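Local coordinates for putative glucose-6-phosphate 1-epimerase (Salmonella typhimurium, PDB 2HTA), which probably interconverts the alpha and beta anomers of glucose 6-phosphate and related hexose 6-phosphates, acting as a monomeric mutarotase of the aldose 1-epimerase superfamily, at residues S64-P67 with E71-L74; P97-A102 with P108-A113. All coordinates share one frame; numbering follows the deposited sequence.

Interaction 1: residues S64-P67 with E71-L74; sequences SWKP and EEVL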
ATOM      1  N   SER A  64      -7.794  -4.746   0.323  1.00 17.32           N
ATOM      2  CA  SER A  64      -7.987  -5.780  -0.738  1.00 17.55           C
ATOM      3  C   SER A  64      -8.616  -5.109  -1.959  1.00 17.84           C
ATOM      4  O   SER A  64      -9.301  -4.106  -1.813  1.00 18.66           O
ATOM      5  CB  SER A  64      -8.889  -6.952  -0.250  1.00 17.32           C
ATOM      6  OG  SER A  64     -10.236  -6.556  -0.077  1.00 19.70           O
ATOM      7  N   TRP A  65      -8.402  -5.696  -3.134  1.00 17.41           N
ATOM      8  CA  TRP A  65      -8.984  -5.211  -4.367  1.00 18.09           C
ATOM      9  C   TRP A  65      -9.008  -6.432  -5.294  1.00 17.87           C
ATOM     10  O   TRP A  65      -7.975  -7.055  -5.554  1.00 17.06           O
ATOM     11  CB  TRP A  65      -8.151  -4.039  -4.978  1.00 18.47           C
ATOM     12  CG  TRP A  65      -8.581  -3.704  -6.388  1.00 17.57           C
ATOM     13  CD1 TRP A  65      -9.874  -3.383  -6.809  1.00 19.63           C
ATOM     14  CD2 TRP A  65      -7.773  -3.755  -7.577  1.00 17.01           C
ATOM     15  NE1 TRP A  65      -9.865  -3.140  -8.165  1.00 18.10           N
ATOM     16  CE2 TRP A  65      -8.614  -3.430  -8.668  1.00 15.26           C
ATOM     17  CE3 TRP A  65      -6.407  -4.039  -7.820  1.00 15.57           C
ATOM     18  CZ2 TRP A  65      -8.152  -3.383 -10.009  1.00 18.45           C
ATOM     19  CZ3 TRP A  65      -5.929  -3.971  -9.146  1.00 16.13           C
ATOM     20  CH2 TRP A  65      -6.815  -3.672 -10.232  1.00 20.16           C
ATOM     21  N   LYS A  66     -10.199  -6.721  -5.832  1.00 18.30           N
ATOM     22  CA  LYS A  66     -10.369  -7.816  -6.738  1.00 20.00           C
ATOM     23  C   LYS A  66     -11.355  -7.371  -7.811  1.00 20.50           C
ATOM     24  O   LYS A  66     -12.558  -7.289  -7.540  1.00 20.14           O
ATOM     25  CB  LYS A  66     -10.923  -9.008  -5.991  1.00 21.08           C
ATOM     26  CG  LYS A  66     -11.082 -10.277  -6.842  1.00 23.18           C
ATOM     27  CD  LYS A  66     -11.462 -11.405  -5.872  1.00 30.98           C
ATOM     28  CE  LYS A  66     -12.527 -12.259  -6.448  1.00 39.87           C
ATOM     29  NZ  LYS A  66     -11.925 -13.116  -7.534  1.00 43.03           N
ATOM     30  N   PRO A  67     -10.836  -7.034  -9.018  1.00 20.47           N
ATOM     31  CA  PRO A  67     -11.736  -6.687 -10.070  1.00 21.63           C
ATOM     32  C   PRO A  67     -12.376  -7.975 -10.592  1.00 21.77           C
ATOM     33  O   PRO A  67     -11.806  -9.063 -10.463  1.00 21.17           O
ATOM     34  CB  PRO A  67     -10.826  -6.031 -11.127  1.00 22.65           C
ATOM     35  CG  PRO A  67      -9.470  -6.374 -10.788  1.00 22.26           C
ATOM     36  CD  PRO A  67      -9.419  -7.000  -9.451  1.00 19.78           C
ATOM     37  N   GLU A  71      -8.304 -12.916  -9.782  1.00 24.11           N
ATOM     38  CA  GLU A  71      -8.025 -13.302  -8.392  1.00 23.64           C
ATOM     39  C   GLU A  71      -7.655 -12.043  -7.615  1.00 22.15           C
ATOM     40  O   GLU A  71      -7.300 -11.010  -8.195  1.00 20.54           O
ATOM     41  CB  GLU A  71      -6.854 -14.294  -8.349  1.00 24.80           C
ATOM     42  CG  GLU A  71      -6.994 -15.422  -9.396  1.00 32.95           C
ATOM     43  CD  GLU A  71      -7.596 -16.648  -8.846  1.00 42.39           C
ATOM     44  OE1 GLU A  71      -8.506 -16.550  -7.972  1.00 46.48           O
ATOM     45  OE2 GLU A  71      -7.133 -17.729  -9.282  1.00 48.16           O
ATOM     46  N   GLU A  72      -7.787 -12.108  -6.298  1.00 21.73           N
ATOM     47  CA  GLU A  72      -7.386 -10.967  -5.468  1.00 21.45           C
ATOM     48  C   GLU A  72      -6.032 -10.421  -5.954  1.00 20.37           C
ATOM     49  O   GLU A  72      -5.067 -11.164  -6.181  1.00 20.99           O
ATOM     50  CB  GLU A  72      -7.214 -11.419  -4.002  1.00 19.97           C
ATOM     51  CG  GLU A  72      -8.528 -11.952  -3.328  1.00 22.09           C
ATOM     52  CD  GLU A  72      -9.590 -10.875  -3.034  1.00 24.65           C
ATOM     53  OE1 GLU A  72      -9.286  -9.634  -3.007  1.00 22.96           O
ATOM     54  OE2 GLU A  72     -10.782 -11.267  -2.818  1.00 21.51           O
ATOM     55  N   VAL A  73      -5.952  -9.114  -6.038  1.00 18.54           N
ATOM     56  CA  VAL A  73      -4.721  -8.473  -6.503  1.00 18.33           C
ATOM     57  C   VAL A  73      -3.793  -8.111  -5.343  1.00 18.22           C
ATOM     58  O   VAL A  73      -2.582  -8.165  -5.497  1.00 18.59           O
ATOM     59  CB  VAL A  73      -5.049  -7.229  -7.299  1.00 18.66           C
ATOM     60  CG1 VAL A  73      -3.749  -6.500  -7.758  1.00 16.91           C
ATOM     61  CG2 VAL A  73      -5.832  -7.646  -8.536  1.00 18.23           C
ATOM     62  N   LEU A  74      -4.358  -7.643  -4.241  1.00 18.18           N
ATOM     63  CA  LEU A  74      -3.574  -7.290  -3.062  1.00 18.98           C
ATOM     64  C   LEU A  74      -3.529  -8.413  -2.055  1.00 19.39           C
ATOM     65  O   LEU A  74      -4.515  -9.081  -1.814  1.00 20.85           O
ATOM     66  CB  LEU A  74      -4.189  -6.062  -2.370  1.00 17.99           C
ATOM     67  CG  LEU A  74      -4.234  -4.780  -3.229  1.00 18.50           C
ATOM     68  CD1 LEU A  74      -5.023  -3.724  -2.495  1.00 17.87           C
ATOM     69  CD2 LEU A  74      -2.765  -4.304  -3.558  1.00 20.45           C
TER
HETATM   70  O   HOH W   1     -11.239  -7.736  -2.410  1.00 19.33           O
HETATM   71  O   HOH W   2      -6.911  -8.159  -2.871  1.00 19.50           O

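Interaction 2: residues P97-A102 with P108-A113; sequences PWFGPA and PSHGFA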
ATOM      1  N   PRO A  97       4.483  10.937   7.679  1.00 18.08           N
ATOM      2  CA  PRO A  97       5.326  11.786   6.858  1.00 18.59           C
ATOM      3  C   PRO A  97       6.793  11.343   6.770  1.00 18.34           C
ATOM      4  O   PRO A  97       7.640  12.167   6.420  1.00 17.47           O
ATOM      5  CB  PRO A  97       5.198  13.151   7.569  1.00 17.45           C
ATOM      6  CG  PRO A  97       5.145  12.774   9.052  1.00 19.85           C
ATOM      7  CD  PRO A  97       4.469  11.396   9.093  1.00 19.28           C
ATOM      8  N   TRP A  98       7.106  10.073   7.052  1.00 18.23           N
ATOM      9  CA  TRP A  98       8.415   9.530   6.650  1.00 19.11           C
ATOM     10  C   TRP A  98       8.300   8.135   6.138  1.00 20.08           C
ATOM     11  O   TRP A  98       7.337   7.437   6.447  1.00 21.68           O
ATOM     12  CB  TRP A  98       9.514   9.636   7.764  1.00 20.47           C
ATOM     13  CG  TRP A  98       9.196   8.806   8.988  1.00 20.79           C
ATOM     14  CD1 TRP A  98       9.531   7.481   9.218  1.00 20.25           C
ATOM     15  CD2 TRP A  98       8.459   9.243  10.120  1.00 19.80           C
ATOM     16  NE1 TRP A  98       9.048   7.082  10.445  1.00 19.64           N
ATOM     17  CE2 TRP A  98       8.395   8.140  11.030  1.00 21.20           C
ATOM     18  CE3 TRP A  98       7.903  10.477  10.500  1.00 20.58           C
ATOM     19  CZ2 TRP A  98       7.736   8.218  12.270  1.00 20.62           C
ATOM     20  CZ3 TRP A  98       7.244  10.553  11.747  1.00 22.30           C
ATOM     21  CH2 TRP A  98       7.167   9.427  12.605  1.00 22.20           C
ATOM     22  N   PHE A  99       9.231   7.761   5.285  1.00 20.54           N
ATOM     23  CA  PHE A  99       9.326   6.409   4.769  1.00 21.05           C
ATOM     24  C   PHE A  99      10.506   5.713   5.492  1.00 21.27           C
ATOM     25  O   PHE A  99      11.575   6.315   5.674  1.00 21.27           O
ATOM     26  CB  PHE A  99       9.606   6.441   3.249  1.00 21.37           C
ATOM     27  CG  PHE A  99       9.872   5.076   2.668  1.00 21.18           C
ATOM     28  CD1 PHE A  99       8.851   4.102   2.636  1.00 23.76           C
ATOM     29  CD2 PHE A  99      11.141   4.726   2.240  1.00 24.96           C
ATOM     30  CE1 PHE A  99       9.105   2.828   2.109  1.00 24.09           C
ATOM     31  CE2 PHE A  99      11.401   3.448   1.734  1.00 23.57           C
ATOM     32  CZ  PHE A  99      10.339   2.511   1.655  1.00 23.92           C
ATOM     33  N   GLY A 100      10.290   4.475   5.901  1.00 20.65           N
ATOM     34  CA  GLY A 100      11.349   3.610   6.457  1.00 22.50           C
ATOM     35  C   GLY A 100      11.569   3.919   7.942  1.00 21.90           C
ATOM     36  O   GLY A 100      10.753   4.567   8.581  1.00 20.96           O
ATOM     37  N   PRO A 101      12.697   3.490   8.486  1.00 23.74           N
ATOM     38  CA  PRO A 101      12.935   3.683   9.933  1.00 23.13           C
ATOM     39  C   PRO A 101      12.883   5.140  10.376  1.00 21.87           C
ATOM     40  O   PRO A 101      13.376   6.021   9.652  1.00 21.84           O
ATOM     41  CB  PRO A 101      14.331   3.072  10.130  1.00 24.64           C
ATOM     42  CG  PRO A 101      14.498   2.116   9.058  1.00 26.24           C
ATOM     43  CD  PRO A 101      13.801   2.757   7.824  1.00 24.87           C
ATOM     44  N   ALA A 102      12.256   5.423  11.515  1.00 20.81           N
ATOM     45  CA  ALA A 102      12.150   6.801  12.040  1.00 22.59           C
ATOM     46  C   ALA A 102      13.515   7.352  12.332  1.00 22.26           C
ATOM     47  O   ALA A 102      14.377   6.614  12.820  1.00 23.23           O
ATOM     48  CB  ALA A 102      11.387   6.829  13.349  1.00 22.73           C
ATOM     49  N   PRO A 108       7.968   4.617  15.085  1.00 23.71           N
ATOM     50  CA  PRO A 108       7.885   3.457  14.212  1.00 24.26           C
ATOM     51  C   PRO A 108       8.417   3.774  12.816  1.00 24.02           C
ATOM     52  O   PRO A 108       8.587   4.953  12.471  1.00 25.17           O
ATOM     53  CB  PRO A 108       6.358   3.145  14.170  1.00 25.01           C
ATOM     54  CG  PRO A 108       5.676   4.498  14.369  1.00 25.27           C
ATOM     55  CD  PRO A 108       6.669   5.291  15.298  1.00 25.48           C
ATOM     56  N   SER A 109       8.666   2.741  12.028  1.00 23.75           N
ATOM     57  CA  SER A 109       8.881   2.874  10.594  1.00 23.58           C
ATOM     58  C   SER A 109       7.642   3.500   9.923  1.00 22.25           C
ATOM     59  O   SER A 109       6.530   3.374  10.436  1.00 21.07           O
ATOM     60  CB  SER A 109       9.125   1.485   9.988  1.00 25.04           C
ATOM     61  OG  SER A 109      10.505   1.131  10.125  1.00 28.19           O
ATOM     62  N   HIS A 110       7.862   4.157   8.789  1.00 21.56           N
ATOM     63  CA  HIS A 110       6.757   4.518   7.855  1.00 20.60           C
ATOM     64  C   HIS A 110       5.752   5.508   8.429  1.00 21.43           C
ATOM     65  O   HIS A 110       4.549   5.494   8.057  1.00 21.47           O
ATOM     66  CB  HIS A 110       6.052   3.257   7.316  1.00 19.70           C
ATOM     67  CG  HIS A 110       6.980   2.291   6.654  1.00 20.78           C
ATOM     68  ND1 HIS A 110       7.961   2.686   5.762  1.00 20.80           N
ATOM     69  CD2 HIS A 110       7.100   0.949   6.770  1.00 23.89           C
ATOM     70  CE1 HIS A 110       8.635   1.628   5.348  1.00 23.20           C
ATOM     71  NE2 HIS A 110       8.137   0.561   5.951  1.00 22.66           N
ATOM     72  N   GLY A 111       6.230   6.404   9.312  1.00 19.80           N
ATOM     73  CA  GLY A 111       5.392   7.516   9.759  1.00 20.12           C
ATOM     74  C   GLY A 111       4.367   7.196  10.814  1.00 20.95           C
ATOM     75  O   GLY A 111       4.537   6.241  11.598  1.00 20.51           O
ATOM     76  N   PHE A 112       3.277   7.959  10.825  1.00 20.66           N
ATOM     77  CA  PHE A 112       2.184   7.714  11.789  1.00 19.47           C
ATOM     78  C   PHE A 112       0.772   7.743  11.151  1.00 19.39           C
ATOM     79  O   PHE A 112      -0.215   7.405  11.799  1.00 19.00           O
ATOM     80  CB  PHE A 112       2.289   8.686  12.970  1.00 19.42           C
ATOM     81  CG  PHE A 112       2.264  10.120  12.566  1.00 21.28           C
ATOM     82  CD1 PHE A 112       3.444  10.856  12.565  1.00 19.37           C
ATOM     83  CD2 PHE A 112       1.082  10.741  12.154  1.00 20.24           C
ATOM     84  CE1 PHE A 112       3.435  12.193  12.216  1.00 21.49           C
ATOM     85  CE2 PHE A 112       1.067  12.100  11.800  1.00 24.45           C
ATOM     86  CZ  PHE A 112       2.278  12.821  11.803  1.00 23.54           C
ATOM     87  N   ALA A 113       0.682   8.149   9.885  1.00 17.65           N
ATOM     88  CA  ALA A 113      -0.664   8.214   9.239  1.00 18.57           C
ATOM     89  C   ALA A 113      -1.378   6.860   9.158  1.00 18.26           C
ATOM     90  O   ALA A 113      -2.602   6.798   9.242  1.00 19.79           O
ATOM     91  CB  ALA A 113      -0.514   8.840   7.867  1.00 17.97           C
TER

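Interaction 1: residues S64-P67 with E71-L74
Trp65 and Val73 meet through both backbone and side chain where the chain leaves an edge strand and doubles back beside it. A single direct backbone hydrogen bond ties the two runs: Val73 N gives its proton to Trp65 O over 2.9 Å, nearly in line with the carbonyl. Water carries the rest of the polar contact. One molecule links Ser64 OG, which also hydrogen-bonds Ser54 OG of strand 51-56, to Glu72 OE1; a second accepts from Trp65 N at 2.9 Å and lies 2.8 Å from both Glu72 OE1 and Leu74 O. The bend of Glu72 at chi2 (-71°) folds its carboxylate back toward the strand, where OE1 can meet both waters.

Apolar contacts flank this network. Val73 runs alongside the indole, its CB 3.5 Å from Trp65 CE3 and its two methyls near CE3 and CZ3, while Pro67 CD sits over the rim of one indole face and also touches Val73 CG2. Leu74 CD1 reaches Trp65 CB at 4.0 Å.

Lys66 crosses Glu72 at about a right angle, and it is the aliphatic chain that touches: Lys66 CD is 3.1 Å from Glu72 OE2. The Lys66 ammonium group instead hydrogen-bonds Glu70 O, in the turn joining the two segments.

Strand 61-67 is the outermost strand of an antiparallel sheet, and residues 71-74 run beside its outer edge. Val73 and Leu74 pack on Phe182 of strand 172-183, Trp65 and Val73 on Ile304 of strand 298-308, and Ser64 and Glu72 against helix 14-22.

Interaction 2: residues P97-A102 with P108-A113
Pro97 meets Phe112 with CD and CG at the start of a broad loop in the galactose mutarotase-like beta-sandwich, beside the probable active site. Entered through a cis peptide bond, Pro97 directs CD over the face of Phe112 in a CH-pi contact, 3.8 Å from the ring centroid; the two side chains cross at about a right angle.

Trp98 carries most of the next step. A chi1 of 64° places CG between its own backbone N and carbonyl carbon, and the indole turns one face to the backbone at Gly111. Gly111, whose phi is positive, sets its CA over the centre of the six-membered ring, 3.4 Å from its centroid, in a second CH-pi contact, and the far rim of the indole reaches Phe112 CD1.

Phe99 lies side by side with His110, their planes turned 36° apart and Phe99 CE1 3.5 Å from His110 CE1. Both approach probable catalytic residues: Phe99 touches Glu282, and His110 makes an edge-to-face pair with His179. The pair thus forms part of the wall around that site.

At Gly100 the backbone takes over: His110 N donates to Gly100 O at 2.9 Å, from above the carbonyl plane, and Ser109 CA adds a CH...O contact to the same oxygen. Pro101 CA then meets Ser109 OG, and Ala102 CB rests 3.5 Å from Pro108 O. The same oxygen is the acceptor for the indole N-H: Trp98 NE1 lies 3.0 Å from Pro108 O, which stands only 2° out of the ring plane.

Both contacts are short returns of the chain on itself, yet place sets their chemistry. Interaction 1, at a sheet edge, is largely buried, with just the Lys66 and Glu71 side reaching outward; bridging waters supplement one backbone bond and packing of aliphatic side chains on an indole. Interaction 2, partly buried, joins two parts of one irregular loop through CH-pi contacts over aromatic faces, an indole N-H and one backbone bond. The centres of interactions 1 and 2 are about 26 Å apart, on opposite sides of the chain's centre. Strand 172-183 is common ground: Val73 and Leu74 pack on it, as do Pro97, Trp98 and Phe99 of interaction 2, which lies closer to the probable catalytic pair.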